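Long-range contacts in putative Fe-S biosynthesis protein (Lactobacillus salivarius, PDB 2P2E), which is of unknown function but, by its family, probably takes part in iron-sulphur cluster biosynthesis: residues Asn23-Leu28 and Val54-Asp59; Asp29-Val34 and Asp48-Val53. All coordinates share one frame; numbering follows the deposited sequence.

Interaction 1 of 2, residues Asn23-Leu28 and Val54-Asp59; sequences NAVLLL and VSKDMD
V25 and V54 form an antiparallel hydrogen-bonded pair, V25 N giving to V54 O at 3.0 Å and V54 N to V25 O at 3.1 Å, while A24 and S55 make the neighbouring non-hydrogen-bonded pair. Beyond A24 the ladder is finished by K56 N, which reaches N23 O in a more bent bond of 3.1 Å. The same carbonyl oxygen also takes a CA-H...O contact from S55, so two groups of 54-59 converge on N23 O. Side chains of V25 and V54 share one face of the sheet, V25 CB lying 3.9 Å from V54 CG2. Valines, branched at CB, suit these extended positions, and V54 CG1 turns to L27 CD1, 4.0 Å away, in an apolar cluster that L37 joins from a loop. K56 crosses V25 at about a right angle: with CG anti to its own carbonyl carbon (chi1 -60°) and the chain extended beyond, its methylenes run over the valine, K56 CG coming within 3.6 Å of V25 CG2. The aliphatic stem of exposed K56 thus lies over the buried V25, and NZ goes on to the carbonyl O of S22, to which it is hydrogen-bonded. A24 and S55 project from the other face of the sheet, where no close apolar contact joins them. Past S55 the chain bends away through a type I turn, S55 to M58, closed by M58 N to S55 O. This is the end of an antiparallel strand pair, 24-30 with 49-55, where the second strand leaves the mixed sheet through that turn.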
loop_
_atom_site.group_PDB
_atom_site.type_symbol
_atom_site.label_atom_id
_atom_site.label_comp_id
_atom_site.label_asym_id
_atom_site.label_seq_id
_atom_site.Cartn_x
_atom_site.Cartn_y
_atom_site.Cartn_z
ATOM N N ASN A 23 14.974 -3.698 6.454
ATOM C CA ASN A 23 15.296 -3.540 5.043
ATOM C C ASN A 23 14.036 -3.481 4.172
ATOM O O ASN A 23 14.117 -3.516 2.937
ATOM C CB ASN A 23 16.180 -4.713 4.601
ATOM C CG ASN A 23 17.224 -4.307 3.576
ATOM O OD1 ASN A 23 17.170 -4.718 2.405
ATOM N ND2 ASN A 23 18.188 -3.495 4.011
ATOM N N ALA A 24 12.876 -3.385 4.813
ATOM C CA ALA A 24 11.623 -3.351 4.074
ATOM C C ALA A 24 10.940 -1.986 4.010
ATOM O O ALA A 24 10.970 -1.212 4.972
ATOM C CB ALA A 24 10.666 -4.375 4.647
ATOM N N VAL A 25 10.316 -1.731 2.862
ATOM C CA VAL A 25 9.593 -0.502 2.569
ATOM C C VAL A 25 8.194 -0.864 2.059
ATOM O O VAL A 25 8.021 -1.822 1.317
ATOM C CB VAL A 25 10.332 0.330 1.484
ATOM C CG1 VAL A 25 9.491 1.526 1.057
ATOM C CG2 VAL A 25 11.669 0.796 2.015
ATOM N N LEU A 26 7.193 -0.094 2.468
ATOM C CA LEU A 26 5.819 -0.338 2.052
ATOM C C LEU A 26 5.360 0.608 0.962
ATOM O O LEU A 26 5.658 1.805 0.990
ATOM C CB LEU A 26 4.876 -0.209 3.243
ATOM C CG LEU A 26 4.991 -1.313 4.284
ATOM C CD1 LEU A 26 4.059 -1.043 5.424
ATOM C CD2 LEU A 26 4.656 -2.634 3.643
ATOM N N LEU A 27 4.620 0.063 0.007
ATOM C CA LEU A 27 4.111 0.862 -1.080
ATOM C C LEU A 27 2.613 0.690 -1.255
ATOM O O LEU A 27 2.090 -0.425 -1.199
ATOM C CB LEU A 27 4.790 0.479 -2.387
ATOM C CG LEU A 27 6.309 0.412 -2.429
ATOM C CD1 LEU A 27 6.710 -0.020 -3.828
ATOM C CD2 LEU A 27 6.927 1.754 -2.079
ATOM N N LEU A 28 1.920 1.803 -1.447
ATOM C CA LEU A 28 0.497 1.762 -1.717
ATOM C C LEU A 28 0.514 1.943 -3.225
ATOM O O LEU A 28 0.587 3.058 -3.734
ATOM C CB LEU A 28 -0.222 2.921 -1.048
ATOM C CG LEU A 28 -1.718 2.977 -1.341
ATOM C CD1 LEU A 28 -2.396 1.646 -1.020
ATOM C CD2 LEU A 28 -2.317 4.081 -0.512
ATOM N N VAL A 54 8.763 -4.081 -0.748
ATOM C CA VAL A 54 10.024 -4.198 -1.447
ATOM C C VAL A 54 11.141 -4.002 -0.447
ATOM O O VAL A 54 10.887 -3.785 0.734
ATOM C CB VAL A 54 10.158 -3.098 -2.496
ATOM C CG1 VAL A 54 9.069 -3.228 -3.530
ATOM C CG2 VAL A 54 10.081 -1.750 -1.816
ATOM N N SER A 55 12.377 -4.068 -0.941
ATOM C CA SER A 55 13.562 -3.864 -0.118
ATOM C C SER A 55 14.126 -2.497 -0.470
ATOM O O SER A 55 13.871 -1.962 -1.550
ATOM C CB SER A 55 14.614 -4.933 -0.401
ATOM O OG SER A 55 14.106 -6.232 -0.167
ATOM N N LYS A 56 14.908 -1.936 0.439
ATOM C CA LYS A 56 15.481 -0.625 0.215
ATOM C C LYS A 56 16.497 -0.603 -0.917
ATOM O O LYS A 56 17.071 0.442 -1.208
ATOM C CB LYS A 56 16.103 -0.116 1.512
ATOM C CG LYS A 56 15.077 -0.007 2.630
ATOM C CD LYS A 56 15.670 0.535 3.922
ATOM C CE LYS A 56 14.582 0.771 4.966
ATOM N NZ LYS A 56 15.169 1.130 6.299
ATOM N N ASP A 57 16.713 -1.741 -1.567
ATOM C CA ASP A 57 17.667 -1.783 -2.675
ATOM C C ASP A 57 16.990 -1.673 -4.046
ATOM O O ASP A 57 17.599 -1.210 -5.013
ATOM C CB ASP A 57 18.516 -3.066 -2.619
ATOM C CG ASP A 57 17.675 -4.324 -2.462
ATOM O OD1 ASP A 57 17.269 -4.626 -1.321
ATOM O OD2 ASP A 57 17.409 -5.006 -3.479
HETATM N N MSE A 58 15.733 -2.094 -4.126
HETATM C CA MSE A 58 14.988 -2.042 -5.379
HETATM C C MSE A 58 14.646 -0.599 -5.737
HETATM O O MSE A 58 14.503 0.251 -4.860
HETATM C CB MSE A 58 13.727 -2.900 -5.245
HETATM C CG MSE A 58 14.041 -4.393 -5.153
HETATM SE SE MSE A 58 12.635 -5.519 -4.392
HETATM C CE MSE A 58 13.657 -6.326 -2.919
ATOM N N ASP A 59 14.532 -0.314 -7.027
ATOM C CA ASP A 59 14.229 1.044 -7.457
ATOM C C ASP A 59 12.747 1.395 -7.431
ATOM O O ASP A 59 12.047 1.280 -8.432
ATOM C CB ASP A 59 14.789 1.285 -8.854
ATOM C CG ASP A 59 14.479 2.676 -9.365
ATOM O OD1 ASP A 59 14.671 3.654 -8.598
ATOM O OD2 ASP A 59 14.051 2.788 -10.538
#

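Interaction 2 of 2, residues Asp29-Val34 and Asp48-Val53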
loop_
_atom_site.group_PDB
_atom_site.type_symbol
_atom_site.label_atom_id
_atom_site.label_comp_id
_atom_site.label_asym_id
_atom_site.label_seq_id
_atom_site.Cartn_x
_atom_site.Cartn_y
_atom_site.Cartn_z
ATOM N N ASP A 29 0.479 0.826 -3.933
ATOM C CA ASP A 29 0.548 0.838 -5.377
ATOM C C ASP A 29 -0.778 0.945 -6.103
ATOM O O ASP A 29 -1.788 0.400 -5.673
ATOM C CB ASP A 29 1.293 -0.420 -5.846
ATOM C CG ASP A 29 1.333 -0.559 -7.354
ATOM O OD1 ASP A 29 1.766 0.402 -8.025
ATOM O OD2 ASP A 29 0.944 -1.632 -7.866
ATOM N N PHE A 30 -0.763 1.686 -7.204
ATOM C CA PHE A 30 -1.933 1.812 -8.050
ATOM C C PHE A 30 -1.527 0.932 -9.231
ATOM O O PHE A 30 -0.665 1.289 -10.032
ATOM C CB PHE A 30 -2.152 3.255 -8.494
ATOM C CG PHE A 30 -3.497 3.483 -9.096
ATOM C CD1 PHE A 30 -4.648 3.228 -8.353
ATOM C CD2 PHE A 30 -3.626 3.901 -10.412
ATOM C CE1 PHE A 30 -5.911 3.373 -8.913
ATOM C CE2 PHE A 30 -4.884 4.051 -10.985
ATOM C CZ PHE A 30 -6.029 3.786 -10.230
ATOM N N ASP A 31 -2.141 -0.241 -9.295
ATOM C CA ASP A 31 -1.849 -1.240 -10.307
ATOM C C ASP A 31 -2.297 -0.840 -11.694
ATOM O O ASP A 31 -3.377 -1.216 -12.120
ATOM C CB ASP A 31 -2.523 -2.547 -9.915
ATOM C CG ASP A 31 -1.930 -3.722 -10.618
ATOM O OD1 ASP A 31 -1.086 -3.493 -11.506
ATOM O OD2 ASP A 31 -2.301 -4.867 -10.288
ATOM N N ASP A 32 -1.464 -0.095 -12.409
ATOM C CA ASP A 32 -1.825 0.356 -13.748
ATOM C C ASP A 32 -0.727 0.080 -14.766
ATOM O O ASP A 32 -0.806 0.507 -15.918
ATOM C CB ASP A 32 -2.139 1.853 -13.723
ATOM C CG ASP A 32 -1.039 2.664 -13.065
ATOM O OD1 ASP A 32 0.075 2.128 -12.894
ATOM O OD2 ASP A 32 -1.285 3.838 -12.728
ATOM N N GLY A 33 0.304 -0.633 -14.339
ATOM C CA GLY A 33 1.383 -0.946 -15.249
ATOM C C GLY A 33 2.450 0.125 -15.309
ATOM O O GLY A 33 3.487 -0.073 -15.937
ATOM N N VAL A 34 2.203 1.265 -14.675
ATOM C CA VAL A 34 3.194 2.332 -14.673
ATOM C C VAL A 34 4.207 2.123 -13.528
ATOM O O VAL A 34 3.833 1.828 -12.385
ATOM C CB VAL A 34 2.520 3.719 -14.527
ATOM C CG1 VAL A 34 3.558 4.820 -14.659
ATOM C CG2 VAL A 34 1.450 3.889 -15.584
ATOM N N ASP A 48 -6.066 -0.711 -9.721
ATOM C CA ASP A 48 -6.627 -0.855 -8.394
ATOM C C ASP A 48 -5.538 -0.747 -7.350
ATOM O O ASP A 48 -4.361 -0.891 -7.664
ATOM C CB ASP A 48 -7.328 -2.194 -8.269
ATOM C CG ASP A 48 -8.801 -2.034 -8.091
ATOM O OD1 ASP A 48 -9.241 -0.865 -8.013
ATOM O OD2 ASP A 48 -9.514 -3.062 -8.026
ATOM N N PHE A 49 -5.934 -0.496 -6.110
ATOM C CA PHE A 49 -4.993 -0.363 -5.005
ATOM C C PHE A 49 -4.547 -1.675 -4.414
ATOM O O PHE A 49 -5.324 -2.608 -4.307
ATOM C CB PHE A 49 -5.615 0.451 -3.885
ATOM C CG PHE A 49 -5.667 1.903 -4.163
ATOM C CD1 PHE A 49 -4.501 2.641 -4.230
ATOM C CD2 PHE A 49 -6.879 2.541 -4.340
ATOM C CE1 PHE A 49 -4.541 4.006 -4.469
ATOM C CE2 PHE A 49 -6.925 3.901 -4.579
ATOM C CZ PHE A 49 -5.757 4.634 -4.641
ATOM N N ARG A 50 -3.290 -1.734 -4.010
ATOM C CA ARG A 50 -2.756 -2.931 -3.393
ATOM C C ARG A 50 -1.478 -2.558 -2.658
ATOM O O ARG A 50 -0.848 -1.552 -2.975
ATOM C CB ARG A 50 -2.461 -3.986 -4.451
ATOM C CG ARG A 50 -1.422 -3.544 -5.432
ATOM C CD ARG A 50 -0.970 -4.671 -6.325
ATOM N NE ARG A 50 -0.043 -4.177 -7.331
ATOM C CZ ARG A 50 0.671 -4.956 -8.131
ATOM N NH1 ARG A 50 0.567 -6.274 -8.045
ATOM N NH2 ARG A 50 1.494 -4.416 -9.015
ATOM N N ILE A 51 -1.100 -3.355 -1.667
ATOM C CA ILE A 51 0.119 -3.087 -0.916
ATOM C C ILE A 51 1.282 -3.916 -1.412
ATOM O O ILE A 51 1.184 -5.134 -1.522
ATOM C CB ILE A 51 -0.035 -3.398 0.576
ATOM C CG1 ILE A 51 -1.251 -2.672 1.127
ATOM C CG2 ILE A 51 1.209 -2.967 1.328
ATOM C CD1 ILE A 51 -1.250 -1.223 0.815
ATOM N N LEU A 52 2.386 -3.246 -1.704
ATOM C CA LEU A 52 3.583 -3.924 -2.167
ATOM C C LEU A 52 4.669 -3.730 -1.137
ATOM O O LEU A 52 4.781 -2.659 -0.542
ATOM C CB LEU A 52 4.070 -3.324 -3.484
ATOM C CG LEU A 52 3.438 -3.700 -4.818
ATOM C CD1 LEU A 52 1.928 -3.781 -4.689
ATOM C CD2 LEU A 52 3.848 -2.661 -5.853
ATOM N N VAL A 53 5.462 -4.767 -0.912
ATOM C CA VAL A 53 6.572 -4.659 0.008
ATOM C C VAL A 53 7.819 -5.011 -0.786
ATOM O O VAL A 53 7.905 -6.058 -1.434
ATOM C CB VAL A 53 6.400 -5.575 1.238
ATOM C CG1 VAL A 53 5.917 -6.912 0.809
ATOM C CG2 VAL A 53 7.723 -5.708 1.990
#
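D29 OD2 is gripped by two nitrogens of R50: NE at 2.8 Å, on the oxygen's anti lone pair, and NH2 at 3.1 Å, nearly in line with its C-O bond. Both bonds lie within a few degrees of the guanidinium plane, so this is a side-on salt bridge to one oxygen, leaving OD1 to accept from the hydroxyl of Y64. A second carboxylate, that of D31, lies flat over one guanidinium face, the planes 2° apart. This salt bridge is long, D31 OD1 to R50 NH2 being 3.7 Å, and with no N-H aimed at it the attraction is one of charge. R50 reaches both aspartates because CG sits between its backbone N and carbonyl carbon (chi1 62°) and the chain then runs extended to NE. L52 approaches the opposite guanidinium face with CG, and its CD2 packs on D29 CB, giving the buried ion pair an apolar wall. Shortening R50 to an alanine is likely to leave the carboxylates of D29 and D31 without the charge they share, and V42 O without the donor NH1. All this stands on the antiparallel ladder of strands 24-30 and 49-55, with D29 and R50 a hydrogen-bonded pair and F30 and F49 a non-hydrogen-bonded one. Just beyond, D31 N gives a nearly straight bond of 2.8 Å to D48 O. On the other face of the sheet F30 directs its ring edge at the face of F49, a T-shaped pair with centroids 5.4 Å apart and planes at 63°; the F30 ring also stacks with Y84.

How the interactions relate
Both contacts belong to one antiparallel pairing of strands 24-30 and 49-55, with centres about 13 Å apart, and the chain passes through both segments of interaction 2 between the two segments of interaction 1. The ladder runs on between them: L27 N lies 2.8 Å from L52 O, probably a hydrogen bond, and L28 CD1 packs against I51 CD1 at 3.6 Å. Their surroundings differ. Interaction 1 is only partly buried, its centre about 11 Å from that of the chain, where the pairing gives way to a turn; interaction 2 is buried, its centre about 7 Å from that of the chain, and holds the charged network. Strand 75-77 flanks 24-30, and strand 108-118 flanks 49-55.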